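Local structure of MdcD (Pseudomonas aeruginosa, 5VIP) at residues 10-13 against 14-17; 142-146 against 147-151; 212-215 against 216-220; 228-231 against 232-235. The protein probably serves as the beta subunit of a biotin-independent malonate decarboxylase, with carboxy-lyase or carboxyltransferase activity and a crotonase-like carboxyl transferase fold. All blocks are in the same frame, centred on the assembly; numbering follows the deposited sequence.

Contact 1 (10-13 against 14-17); sequences LRSF and TELG
Phe13 to Leu16 form a type I beta turn, closed by the bond from Leu16 N to Phe13 O at 3.1 Å with an N-H...O angle of 159°. A second bond precedes it by one residue. With chi1 at 164° the Ser12 hydroxyl swings to the carbonyl side of its residue, where Ser12 OG accepts from Glu15 N at 3.2 Å. The same hydroxyl runs against the side chain of Glu15, with Ser12 OG 3.1 Å from Glu15 CG, while the extended Glu15 chain passes alongside and brings its carboxyl carbon CD within 3.6 Å of Ser12 CB. Leu16, for its part, turns its branch back over the backbone: Leu16 CG lies 3.5 Å from Phe13 O and 3.7 Å from Ser12 O. Thr14 sends OG1 to 3.5 Å from Ser12 OG, but the two hydroxyls share an outside partner, both being hydrogen-bonded to Asp227 OD2, and OD1 of that carboxylate takes Phe13 N. The Phe13 ring leads away from the turn to Leu25 and Val232. Ser12 OG is therefore gripped by two partners, the Glu15 amide and Asp227, which fixes its rotation; the concentration of donors around Asp227 would be expected to stabilise its negative charge.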
ATOM      1  N   LEU B  10     -12.797   8.846 -32.442  1.00 30.64           N
ATOM      2  CA  LEU B  10     -11.503   9.481 -32.650  1.00 36.98           C
ATOM      3  C   LEU B  10     -11.104  10.373 -31.463  1.00 37.08           C
ATOM      4  O   LEU B  10      -9.960  10.819 -31.370  1.00 38.70           O
ATOM      5  CB  LEU B  10     -11.527  10.281 -33.957  1.00 34.00           C
ATOM      6  CG  LEU B  10     -11.702   9.413 -35.214  1.00 36.51           C
ATOM      7  CD1 LEU B  10     -11.895  10.253 -36.474  1.00 42.49           C
ATOM      8  CD2 LEU B  10     -10.506   8.475 -35.374  1.00 40.15           C
ATOM      9  N   ARG B  11     -12.041  10.620 -30.549  1.00 29.06           N
ATOM     10  CA  ARG B  11     -11.753  11.461 -29.388  1.00 29.76           C
ATOM     11  C   ARG B  11     -11.636  10.674 -28.082  1.00 28.92           C
ATOM     12  O   ARG B  11     -11.232  11.235 -27.064  1.00 28.38           O
ATOM     13  CB  ARG B  11     -12.832  12.536 -29.239  1.00 30.25           C
ATOM     14  CG  ARG B  11     -12.877  13.521 -30.385  1.00 34.50           C
ATOM     15  CD  ARG B  11     -14.216  14.236 -30.441  1.00 38.26           C
ATOM     16  NE  ARG B  11     -14.418  15.162 -29.327  1.00 37.61           N
ATOM     17  CZ  ARG B  11     -15.417  16.041 -29.269  1.00 38.17           C
ATOM     18  NH1 ARG B  11     -16.302  16.102 -30.261  1.00 32.86           N
ATOM     19  NH2 ARG B  11     -15.535  16.856 -28.224  1.00 32.72           N
ATOM     20  N   SER B  12     -11.974   9.382 -28.119  1.00 24.61           N
ATOM     21  CA  SER B  12     -12.090   8.556 -26.917  1.00 25.00           C
ATOM     22  C   SER B  12     -10.750   8.308 -26.236  1.00 22.93           C
ATOM     23  O   SER B  12      -9.737   8.091 -26.899  1.00 25.76           O
ATOM     24  CB  SER B  12     -12.739   7.211 -27.260  1.00 28.76           C
ATOM     25  OG  SER B  12     -12.545   6.249 -26.229  1.00 28.54           O
ATOM     26  N   PHE B  13     -10.751   8.326 -24.908  1.00 22.82           N
ATOM     27  CA  PHE B  13      -9.545   8.023 -24.146  1.00 22.70           C
ATOM     28  C   PHE B  13      -9.459   6.534 -23.809  1.00 21.99           C
ATOM     29  O   PHE B  13      -8.405   5.912 -23.948  1.00 22.63           O
ATOM     30  CB  PHE B  13      -9.507   8.854 -22.862  1.00 19.83           C
ATOM     31  CG  PHE B  13      -8.263   8.652 -22.054  1.00 17.47           C
ATOM     32  CD1 PHE B  13      -7.063   9.230 -22.457  1.00 18.07           C
ATOM     33  CD2 PHE B  13      -8.287   7.894 -20.887  1.00 15.09           C
ATOM     34  CE1 PHE B  13      -5.900   9.057 -21.710  1.00 17.27           C
ATOM     35  CE2 PHE B  13      -7.118   7.703 -20.137  1.00 18.22           C
ATOM     36  CZ  PHE B  13      -5.924   8.292 -20.553  1.00 13.81           C
ATOM     37  N   THR B  14     -10.573   5.957 -23.378  1.00 20.45           N
ATOM     38  CA  THR B  14     -10.570   4.571 -22.920  1.00 21.93           C
ATOM     39  C   THR B  14     -10.263   3.575 -24.047  1.00 24.63           C
ATOM     40  O   THR B  14      -9.761   2.483 -23.786  1.00 25.74           O
ATOM     41  CB  THR B  14     -11.908   4.195 -22.293  1.00 27.58           C
ATOM     42  OG1 THR B  14     -12.936   4.380 -23.269  1.00 33.51           O
ATOM     43  CG2 THR B  14     -12.207   5.075 -21.080  1.00 25.99           C
ATOM     44  N   GLU B  15     -10.558   3.961 -25.287  1.00 22.60           N
ATOM     45  CA  GLU B  15     -10.274   3.133 -26.461  1.00 29.65           C
ATOM     46  C   GLU B  15      -8.777   2.931 -26.690  1.00 27.14           C
ATOM     47  O   GLU B  15      -8.381   2.037 -27.426  1.00 25.02           O
ATOM     48  CB  GLU B  15     -10.874   3.758 -27.726  1.00 30.57           C
ATOM     49  CG  GLU B  15     -12.377   3.599 -27.892  1.00 39.58           C
ATOM     50  CD  GLU B  15     -12.889   4.204 -29.207  1.00 47.03           C
ATOM     51  OE1 GLU B  15     -12.081   4.360 -30.158  1.00 50.31           O
ATOM     52  OE2 GLU B  15     -14.096   4.532 -29.285  1.00 50.61           O
ATOM     53  N   LEU B  16      -7.955   3.790 -26.093  1.00 24.98           N
ATOM     54  CA  LEU B  16      -6.510   3.759 -26.332  1.00 22.99           C
ATOM     55  C   LEU B  16      -5.823   2.723 -25.457  1.00 20.73           C
ATOM     56  O   LEU B  16      -6.257   2.477 -24.329  1.00 21.21           O
ATOM     57  CB  LEU B  16      -5.894   5.137 -26.073  1.00 20.29           C
ATOM     58  CG  LEU B  16      -6.467   6.303 -26.883  1.00 24.59           C
ATOM     59  CD1 LEU B  16      -5.758   7.608 -26.544  1.00 23.29           C
ATOM     60  CD2 LEU B  16      -6.347   6.009 -28.362  1.00 23.42           C
ATOM     61  N   GLY B  17      -4.758   2.112 -25.979  1.00 20.56           N
ATOM     62  CA  GLY B  17      -3.947   1.212 -25.172  1.00 21.06           C
ATOM     63  C   GLY B  17      -3.096   2.077 -24.265  1.00 23.51           C
ATOM     64  O   GLY B  17      -3.073   3.306 -24.433  1.00 17.88           O
TER

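Contact 2 (142-146 against 147-151)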
ATOM      1  N   ASP B 142       6.787   9.941  -0.465  1.00 13.15           N
ATOM      2  CA  ASP B 142       8.032  10.723  -0.546  1.00 14.53           C
ATOM      3  C   ASP B 142       7.904  11.841  -1.580  1.00 15.78           C
ATOM      4  O   ASP B 142       8.231  12.985  -1.292  1.00 16.73           O
ATOM      5  CB  ASP B 142       9.219   9.814  -0.884  1.00 17.61           C
ATOM      6  CG  ASP B 142      10.553  10.546  -0.880  1.00 23.65           C
ATOM      7  OD1 ASP B 142      10.628  11.686  -0.366  1.00 24.36           O
ATOM      8  OD2 ASP B 142      11.537   9.960  -1.386  1.00 23.00           O
ATOM      9  N   LEU B 143       7.402  11.511  -2.769  1.00 13.11           N
ATOM     10  CA  LEU B 143       7.313  12.486  -3.848  1.00 13.44           C
ATOM     11  C   LEU B 143       6.339  13.613  -3.506  1.00 14.13           C
ATOM     12  O   LEU B 143       6.549  14.763  -3.897  1.00 16.42           O
ATOM     13  CB  LEU B 143       6.897  11.803  -5.160  1.00 13.46           C
ATOM     14  CG  LEU B 143       6.666  12.693  -6.398  1.00 13.03           C
ATOM     15  CD1 LEU B 143       7.883  13.596  -6.697  1.00 12.14           C
ATOM     16  CD2 LEU B 143       6.343  11.834  -7.618  1.00 13.27           C
ATOM     17  N   GLN B 144       5.292  13.286  -2.754  1.00 13.80           N
ATOM     18  CA  GLN B 144       4.263  14.264  -2.438  1.00 15.29           C
ATOM     19  C   GLN B 144       4.648  15.185  -1.272  1.00 16.98           C
ATOM     20  O   GLN B 144       3.825  15.954  -0.780  1.00 16.09           O
ATOM     21  CB  GLN B 144       2.935  13.555  -2.191  1.00 14.62           C
ATOM     22  CG  GLN B 144       2.372  13.045  -3.532  1.00 13.18           C
ATOM     23  CD  GLN B 144       1.003  12.402  -3.453  1.00 14.41           C
ATOM     24  OE1 GLN B 144       0.315  12.301  -4.464  1.00 16.88           O
ATOM     25  NE2 GLN B 144       0.599  11.959  -2.265  1.00 13.52           N
ATOM     26  N   ARG B 145       5.913  15.140  -0.877  1.00 14.99           N
ATOM     27  CA  ARG B 145       6.493  16.232  -0.101  1.00 18.90           C
ATOM     28  C   ARG B 145       6.847  17.409  -1.018  1.00 20.41           C
ATOM     29  O   ARG B 145       7.082  18.521  -0.547  1.00 17.80           O
ATOM     30  CB  ARG B 145       7.720  15.745   0.666  1.00 19.26           C
ATOM     31  CG  ARG B 145       7.350  14.727   1.744  1.00 20.39           C
ATOM     32  CD  ARG B 145       8.537  14.338   2.584  1.00 28.57           C
ATOM     33  NE  ARG B 145       9.573  13.665   1.815  1.00 25.89           N
ATOM     34  CZ  ARG B 145      10.743  13.302   2.333  1.00 27.66           C
ATOM     35  NH1 ARG B 145      10.999  13.561   3.602  1.00 32.09           N
ATOM     36  NH2 ARG B 145      11.654  12.696   1.587  1.00 28.13           N
ATOM     37  N   TYR B 146       6.841  17.167  -2.329  1.00 16.08           N
ATOM     38  CA  TYR B 146       7.275  18.160  -3.319  1.00 17.64           C
ATOM     39  C   TYR B 146       6.236  18.455  -4.404  1.00 17.27           C
ATOM     40  O   TYR B 146       6.030  19.610  -4.795  1.00 18.06           O
ATOM     41  CB  TYR B 146       8.569  17.684  -3.996  1.00 18.01           C
ATOM     42  CG  TYR B 146       9.573  17.105  -3.032  1.00 19.04           C
ATOM     43  CD1 TYR B 146      10.392  17.931  -2.275  1.00 19.48           C
ATOM     44  CD2 TYR B 146       9.694  15.728  -2.871  1.00 17.44           C
ATOM     45  CE1 TYR B 146      11.304  17.404  -1.376  1.00 20.33           C
ATOM     46  CE2 TYR B 146      10.603  15.193  -1.983  1.00 21.71           C
ATOM     47  CZ  TYR B 146      11.410  16.036  -1.243  1.00 23.03           C
ATOM     48  OH  TYR B 146      12.306  15.496  -0.355  1.00 23.57           O
ATOM     49  N   GLN B 147       5.589  17.411  -4.908  1.00 14.45           N
ATOM     50  CA  GLN B 147       4.675  17.541  -6.051  1.00 13.64           C
ATOM     51  C   GLN B 147       3.506  16.584  -5.905  1.00 12.59           C
ATOM     52  O   GLN B 147       3.692  15.446  -5.449  1.00 13.58           O
ATOM     53  CB  GLN B 147       5.401  17.239  -7.376  1.00 17.40           C
ATOM     54  CG  GLN B 147       6.565  18.156  -7.735  1.00 17.30           C
ATOM     55  CD  GLN B 147       6.139  19.587  -8.029  1.00 21.75           C
ATOM     56  OE1 GLN B 147       5.004  19.848  -8.412  1.00 21.68           O
ATOM     57  NE2 GLN B 147       7.061  20.520  -7.858  1.00 24.06           N
ATOM     58  N   PRO B 148       2.304  17.016  -6.309  1.00 13.04           N
ATOM     59  CA  PRO B 148       1.159  16.102  -6.318  1.00 12.15           C
ATOM     60  C   PRO B 148       1.346  14.998  -7.365  1.00 14.22           C
ATOM     61  O   PRO B 148       1.856  15.264  -8.451  1.00 14.56           O
ATOM     62  CB  PRO B 148      -0.012  17.019  -6.686  1.00 13.16           C
ATOM     63  CG  PRO B 148       0.627  18.096  -7.515  1.00 12.94           C
ATOM     64  CD  PRO B 148       1.945  18.346  -6.833  1.00 13.05           C
ATOM     65  N   VAL B 149       0.970  13.773  -7.022  1.00 11.43           N
ATOM     66  CA  VAL B 149       0.864  12.700  -8.003  1.00 10.96           C
ATOM     67  C   VAL B 149      -0.586  12.672  -8.448  1.00 11.72           C
ATOM     68  O   VAL B 149      -1.495  12.726  -7.618  1.00 12.05           O
ATOM     69  CB  VAL B 149       1.265  11.335  -7.426  1.00 12.50           C
ATOM     70  CG1 VAL B 149       1.053  10.233  -8.466  1.00 12.81           C
ATOM     71  CG2 VAL B 149       2.720  11.371  -6.935  1.00 11.39           C
ATOM     72  N   VAL B 150      -0.805  12.618  -9.754  1.00 11.22           N
ATOM     73  CA  VAL B 150      -2.149  12.502 -10.285  1.00  9.80           C
ATOM     74  C   VAL B 150      -2.350  11.070 -10.751  1.00 13.66           C
ATOM     75  O   VAL B 150      -1.513  10.532 -11.466  1.00 12.51           O
ATOM     76  CB  VAL B 150      -2.390  13.485 -11.442  1.00 12.25           C
ATOM     77  CG1 VAL B 150      -3.764  13.262 -12.057  1.00 14.05           C
ATOM     78  CG2 VAL B 150      -2.236  14.927 -10.952  1.00 12.09           C
ATOM     79  N   ALA B 151      -3.455  10.462 -10.321  1.00 13.42           N
ATOM     80  CA  ALA B 151      -3.833   9.123 -10.765  1.00 11.08           C
ATOM     81  C   ALA B 151      -5.075   9.199 -11.625  1.00 12.50           C
ATOM     82  O   ALA B 151      -6.075   9.795 -11.232  1.00 13.45           O
ATOM     83  CB  ALA B 151      -4.089   8.208  -9.575  1.00 10.69           C
TER
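Leu143 and Val149 form the tightly packed side of this helix-to-strand connection: Leu143 CD2 meets Val149 CG2 at 3.7 Å, and the two side chains cross at about a right angle. Gln144 closes the same side. Its chain, extended beyond CG (chi2 -176°), carries Gln144 OE1 to Val149 N at 3.0 Å; that N lies in the plane of the Gln144 side-chain carbonyl, on a lone pair. OE1 also bonds Ser171 N, and NE2 bonds Leu169 O, so both ends of the amide are held. In the backbone, Leu143 O accepts from Tyr146 N at 2.9 Å and from Gln147 N at 3.0 Å. A CA-H...O contact joins Gln144 CA to Gln147 O at 3.3 Å. Gln147 bends at chi2, and its NE2 makes a weak bond to Asn104 OD1. The looser side belongs to the exposed Arg145, which sets its CB over one face of the Tyr146 ring, 3.9 Å above the plane. Arg105 meets both Asp142 and the Tyr146 hydroxyl. The turn joins helix 126-143 to strand 150-153 in a beta-alpha-beta unit begun by strand 111-115; Leu143 packs on Leu97 of helix 87-105, and Val149 on Leu114 of the neighbouring strand.

Contact 3 (212-215 against 216-220); sequences GEQR and FASGL
A Schellman motif ends helix 212-217, with Gly219 as its C-prime residue: Leu220 N bonds back to Arg215 O at 2.8 Å, and inside that loop Gly219 N reaches Phe216 O at 3.1 Å. The positive phi of Gly219 (81°) is what turns the chain out of the helix. Before this, the helix is regular, with Phe216 N on Gly212 O at 3.0 Å and Ala217 N on Glu213 O at 2.9 Å. Ser218 is the first residue to leave helical geometry, and it holds the last turn twice. Ser218 N donates to Gln214 O at 3.0 Å, and Ser218 OG, turned back over the backbone by a chi1 of 62°, donates to the same oxygen at 3.1 Å; the two donors arrive from opposite faces of the carbonyl plane. Ser218 N also makes a weak bond to Arg215 O. Among the side chains, Arg215 and Leu220 approach across the motif obliquely, and Leu220 CD1 lies 3.4 Å from Arg215 NH1, meeting the guanidinium at a slant. Arg215 bends at chi2, and its NH1 makes a weak bond to Gln214 OE1 at 3.2 Å beside a hydrogen bond to the backbone of another protein chain of the assembly, while NH2 bonds Leu181 O. The helix end is thus tied to the boundary between chains. Leu220 packs on the backbone of that other chain, whereas Glu213 and Phe216 lie against Tyr224 of strand 223-225, and Gly212 bonds the backbone of Ala179, near strand 181-182.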
ATOM      1  N   GLY B 212     -16.855   5.034 -11.207  1.00 18.48           N
ATOM      2  CA  GLY B 212     -16.349   6.397 -11.177  1.00 19.24           C
ATOM      3  C   GLY B 212     -17.335   7.440 -10.677  1.00 20.77           C
ATOM      4  O   GLY B 212     -16.981   8.297  -9.868  1.00 19.43           O
ATOM      5  N   GLU B 213     -18.577   7.374 -11.149  1.00 22.07           N
ATOM      6  CA  GLU B 213     -19.599   8.334 -10.725  1.00 26.84           C
ATOM      7  C   GLU B 213     -19.868   8.271  -9.221  1.00 22.36           C
ATOM      8  O   GLU B 213     -19.982   9.305  -8.566  1.00 22.38           O
ATOM      9  CB  GLU B 213     -20.907   8.107 -11.492  1.00 29.75           C
ATOM     10  CG  GLU B 213     -21.982   9.123 -11.131  1.00 36.14           C
ATOM     11  CD  GLU B 213     -23.227   9.025 -11.999  1.00 44.46           C
ATOM     12  OE1 GLU B 213     -23.533   7.925 -12.508  1.00 44.45           O
ATOM     13  OE2 GLU B 213     -23.902  10.062 -12.170  1.00 53.18           O
ATOM     14  N   GLN B 214     -19.963   7.052  -8.693  1.00 23.67           N
ATOM     15  CA  GLN B 214     -20.169   6.808  -7.268  1.00 24.83           C
ATOM     16  C   GLN B 214     -19.011   7.351  -6.441  1.00 23.67           C
ATOM     17  O   GLN B 214     -19.218   7.978  -5.402  1.00 22.02           O
ATOM     18  CB  GLN B 214     -20.334   5.306  -7.003  1.00 26.87           C
ATOM     19  CG  GLN B 214     -20.824   4.926  -5.587  1.00 32.82           C
ATOM     20  CD  GLN B 214     -19.721   4.878  -4.513  1.00 38.75           C
ATOM     21  OE1 GLN B 214     -18.529   4.841  -4.821  1.00 37.73           O
ATOM     22  NE2 GLN B 214     -20.129   4.851  -3.245  1.00 40.19           N
ATOM     23  N   ARG B 215     -17.786   7.101  -6.904  1.00 20.83           N
ATOM     24  CA  ARG B 215     -16.598   7.538  -6.179  1.00 20.55           C
ATOM     25  C   ARG B 215     -16.563   9.050  -6.099  1.00 16.84           C
ATOM     26  O   ARG B 215     -16.258   9.631  -5.053  1.00 19.15           O
ATOM     27  CB  ARG B 215     -15.324   7.006  -6.855  1.00 19.89           C
ATOM     28  CG  ARG B 215     -15.195   5.483  -6.839  1.00 21.99           C
ATOM     29  CD  ARG B 215     -15.530   4.965  -5.493  1.00 25.50           C
ATOM     30  NE  ARG B 215     -14.961   3.652  -5.185  1.00 24.41           N
ATOM     31  CZ  ARG B 215     -15.233   3.000  -4.060  1.00 20.54           C
ATOM     32  NH1 ARG B 215     -16.087   3.530  -3.197  1.00 20.19           N
ATOM     33  NH2 ARG B 215     -14.674   1.824  -3.806  1.00 17.84           N
ATOM     34  N   PHE B 216     -16.875   9.694  -7.213  1.00 17.22           N
ATOM     35  CA  PHE B 216     -16.908  11.144  -7.239  1.00 19.86           C
ATOM     36  C   PHE B 216     -17.988  11.675  -6.294  1.00 19.60           C
ATOM     37  O   PHE B 216     -17.758  12.606  -5.518  1.00 20.66           O
ATOM     38  CB  PHE B 216     -17.153  11.651  -8.664  1.00 19.26           C
ATOM     39  CG  PHE B 216     -17.258  13.140  -8.752  1.00 22.79           C
ATOM     40  CD1 PHE B 216     -16.189  13.944  -8.392  1.00 21.16           C
ATOM     41  CD2 PHE B 216     -18.425  13.743  -9.181  1.00 27.39           C
ATOM     42  CE1 PHE B 216     -16.279  15.325  -8.463  1.00 22.24           C
ATOM     43  CE2 PHE B 216     -18.522  15.123  -9.257  1.00 28.27           C
ATOM     44  CZ  PHE B 216     -17.448  15.915  -8.892  1.00 26.07           C
ATOM     45  N   ALA B 217     -19.164  11.067  -6.352  1.00 21.45           N
ATOM     46  CA  ALA B 217     -20.275  11.536  -5.518  1.00 24.29           C
ATOM     47  C   ALA B 217     -19.977  11.377  -4.022  1.00 24.29           C
ATOM     48  O   ALA B 217     -20.433  12.177  -3.205  1.00 25.02           O
ATOM     49  CB  ALA B 217     -21.554  10.801  -5.881  1.00 24.10           C
ATOM     50  N   SER B 218     -19.210  10.358  -3.653  1.00 21.63           N
ATOM     51  CA  SER B 218     -18.921  10.145  -2.236  1.00 21.24           C
ATOM     52  C   SER B 218     -17.601  10.813  -1.812  1.00 25.21           C
ATOM     53  O   SER B 218     -17.141  10.645  -0.680  1.00 26.34           O
ATOM     54  CB  SER B 218     -18.917   8.648  -1.918  1.00 23.70           C
ATOM     55  OG  SER B 218     -17.910   7.972  -2.637  1.00 30.07           O
ATOM     56  N   GLY B 219     -17.009  11.591  -2.712  1.00 18.46           N
ATOM     57  CA  GLY B 219     -15.819  12.365  -2.396  1.00 21.66           C
ATOM     58  C   GLY B 219     -14.507  11.587  -2.434  1.00 21.09           C
ATOM     59  O   GLY B 219     -13.468  12.082  -1.989  1.00 24.72           O
ATOM     60  N   LEU B 220     -14.546  10.382  -2.985  1.00 17.10           N
ATOM     61  CA  LEU B 220     -13.367   9.512  -3.044  1.00 15.72           C
ATOM     62  C   LEU B 220     -12.565   9.683  -4.333  1.00 16.95           C
ATOM     63  O   LEU B 220     -11.457   9.153  -4.470  1.00 19.36           O
ATOM     64  CB  LEU B 220     -13.796   8.052  -2.893  1.00 19.16           C
ATOM     65  CG  LEU B 220     -14.311   7.675  -1.503  1.00 20.90           C
ATOM     66  CD1 LEU B 220     -14.804   6.233  -1.528  1.00 20.53           C
ATOM     67  CD2 LEU B 220     -13.223   7.839  -0.445  1.00 18.37           C
TER

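Contact 4 (228-231 against 232-235); sequences DLDE and VRTS
Asp230 and Arg233 meet with the carboxylate and guanidinium planes 60° apart: Asp230 OD1 comes to the guanidinium edge, in its plane, and forms a salt bridge to Arg233 NH1 at 3.0 Å. Arg233 reaches it by bending at chi3 (-61°), which curls the chain back toward the helix start. Leu229 places its branch against the other terminal nitrogen, Leu229 CD2 lying 3.5 Å from Arg233 NH2. That nitrogen has its own acceptor, Ala24 O, so the guanidinium spans Asp230 and the helix 18-25. These residues occupy the first turns of helix 229-242, where Asp228 is the N-cap: Asp228 OD1 accepts from Glu231 N at 2.9 Å through the anti lone pair. The backbone then continues with Val232 N on Asp228 O at 2.9 Å. Val232 points CG2 at that same carbonyl, 3.3 Å from Asp228 O, and packs inward on Leu25 and Leu225. One turn on, Ser235 OG sits beside its own backbone N and donates to Glu231 O at 2.9 Å from above the carbonyl plane, while Ser235 N reaches the same oxygen from the opposite face at 3.0 Å. The extended Glu231 chain takes its OE1 to Ala226 N, which bonds it.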
ATOM      1  N   ASP B 228     -12.955  11.472 -23.092  1.00 19.94           N
ATOM      2  CA  ASP B 228     -12.551  12.368 -24.150  1.00 22.48           C
ATOM      3  C   ASP B 228     -11.104  12.736 -23.867  1.00 20.03           C
ATOM      4  O   ASP B 228     -10.782  13.238 -22.792  1.00 18.65           O
ATOM      5  CB  ASP B 228     -13.472  13.602 -24.193  1.00 23.35           C
ATOM      6  CG  ASP B 228     -13.040  14.633 -25.222  1.00 25.25           C
ATOM      7  OD1 ASP B 228     -12.220  15.510 -24.882  1.00 28.47           O
ATOM      8  OD2 ASP B 228     -13.532  14.594 -26.367  1.00 28.74           O
ATOM      9  N   LEU B 229     -10.233  12.443 -24.826  1.00 21.21           N
ATOM     10  CA  LEU B 229      -8.804  12.693 -24.700  1.00 22.51           C
ATOM     11  C   LEU B 229      -8.432  14.123 -24.316  1.00 19.38           C
ATOM     12  O   LEU B 229      -7.630  14.341 -23.408  1.00 21.81           O
ATOM     13  CB  LEU B 229      -8.109  12.332 -26.017  1.00 27.25           C
ATOM     14  CG  LEU B 229      -6.636  12.712 -26.067  1.00 28.10           C
ATOM     15  CD1 LEU B 229      -5.910  11.992 -24.923  1.00 23.95           C
ATOM     16  CD2 LEU B 229      -6.035  12.366 -27.424  1.00 26.67           C
ATOM     17  N   ASP B 230      -8.973  15.102 -25.029  1.00 21.26           N
ATOM     18  CA  ASP B 230      -8.636  16.487 -24.749  1.00 23.86           C
ATOM     19  C   ASP B 230      -9.079  16.866 -23.335  1.00 22.16           C
ATOM     20  O   ASP B 230      -8.365  17.572 -22.621  1.00 20.09           O
ATOM     21  CB  ASP B 230      -9.286  17.410 -25.779  1.00 29.27           C
ATOM     22  CG  ASP B 230      -8.548  18.725 -25.940  1.00 35.38           C
ATOM     23  OD1 ASP B 230      -7.293  18.752 -25.874  1.00 32.08           O
ATOM     24  OD2 ASP B 230      -9.239  19.749 -26.146  1.00 45.89           O
ATOM     25  N   GLU B 231     -10.255  16.390 -22.928  1.00 19.60           N
ATOM     26  CA  GLU B 231     -10.751  16.666 -21.584  1.00 21.48           C
ATOM     27  C   GLU B 231      -9.885  16.005 -20.497  1.00 19.09           C
ATOM     28  O   GLU B 231      -9.544  16.635 -19.490  1.00 16.11           O
ATOM     29  CB  GLU B 231     -12.210  16.211 -21.446  1.00 20.84           C
ATOM     30  CG  GLU B 231     -12.753  16.419 -20.046  1.00 23.30           C
ATOM     31  CD  GLU B 231     -14.266  16.465 -19.968  1.00 23.72           C
ATOM     32  OE1 GLU B 231     -14.798  16.094 -18.900  1.00 22.07           O
ATOM     33  OE2 GLU B 231     -14.915  16.899 -20.948  1.00 21.21           O
ATOM     34  N   VAL B 232      -9.527  14.738 -20.689  1.00 16.87           N
ATOM     35  CA  VAL B 232      -8.635  14.075 -19.737  1.00 15.06           C
ATOM     36  C   VAL B 232      -7.311  14.826 -19.614  1.00 15.31           C
ATOM     37  O   VAL B 232      -6.842  15.101 -18.499  1.00 13.95           O
ATOM     38  CB  VAL B 232      -8.366  12.599 -20.133  1.00 18.51           C
ATOM     39  CG1 VAL B 232      -7.276  11.979 -19.227  1.00 15.84           C
ATOM     40  CG2 VAL B 232      -9.662  11.801 -20.032  1.00 15.75           C
ATOM     41  N   ARG B 233      -6.721  15.183 -20.755  1.00 13.86           N
ATOM     42  CA  ARG B 233      -5.428  15.860 -20.738  1.00 13.84           C
ATOM     43  C   ARG B 233      -5.508  17.212 -20.012  1.00 13.28           C
ATOM     44  O   ARG B 233      -4.663  17.547 -19.180  1.00 12.14           O
ATOM     45  CB  ARG B 233      -4.906  16.063 -22.159  1.00 14.22           C
ATOM     46  CG  ARG B 233      -3.526  16.694 -22.209  1.00 16.97           C
ATOM     47  CD  ARG B 233      -3.174  17.180 -23.609  1.00 21.18           C
ATOM     48  NE  ARG B 233      -3.149  16.116 -24.599  1.00 18.97           N
ATOM     49  CZ  ARG B 233      -3.997  16.043 -25.628  1.00 27.10           C
ATOM     50  NH1 ARG B 233      -4.936  16.966 -25.772  1.00 22.16           N
ATOM     51  NH2 ARG B 233      -3.912  15.051 -26.517  1.00 18.98           N
ATOM     52  N   THR B 234      -6.539  17.986 -20.317  1.00 13.02           N
ATOM     53  CA  THR B 234      -6.678  19.278 -19.670  1.00 12.90           C
ATOM     54  C   THR B 234      -6.887  19.137 -18.163  1.00 12.84           C
ATOM     55  O   THR B 234      -6.301  19.910 -17.398  1.00 13.49           O
ATOM     56  CB  THR B 234      -7.823  20.076 -20.305  1.00 14.69           C
ATOM     57  OG1 THR B 234      -7.502  20.300 -21.686  1.00 14.31           O
ATOM     58  CG2 THR B 234      -8.011  21.417 -19.591  1.00 15.33           C
ATOM     59  N   SER B 235      -7.693  18.164 -17.724  1.00 12.76           N
ATOM     60  CA  SER B 235      -7.896  17.978 -16.278  1.00 14.30           C
ATOM     61  C   SER B 235      -6.588  17.638 -15.583  1.00 12.84           C
ATOM     62  O   SER B 235      -6.290  18.178 -14.507  1.00 12.63           O
ATOM     63  CB  SER B 235      -8.923  16.869 -15.964  1.00 15.13           C
ATOM     64  OG  SER B 235     -10.134  17.087 -16.668  1.00 26.31           O
TER

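In the fold
Contacts 1 and 4 are the only pair that touch, with centres 11 Å apart. Arg11 O lies 2.7 Å from Leu229 N, a probable hydrogen bond; Arg11 NE forms a salt bridge with Asp228 OD2 at 3.1 Å, and Phe13 CD1 packs on Leu229 CD1 at 3.9 Å, joining the N-terminal turn to the start of helix 229-242. Contact 2 lies across the chain centre from contact 1, 26 Å between centres, yet its nearest atoms come within about 6 Å of contact 4, and Val150 packs on Tyr239 and Phe240 farther along that helix. Contact 3 lies 19 Å centre to centre from contact 4; like contact 2, through Arg145, it meets another protein chain.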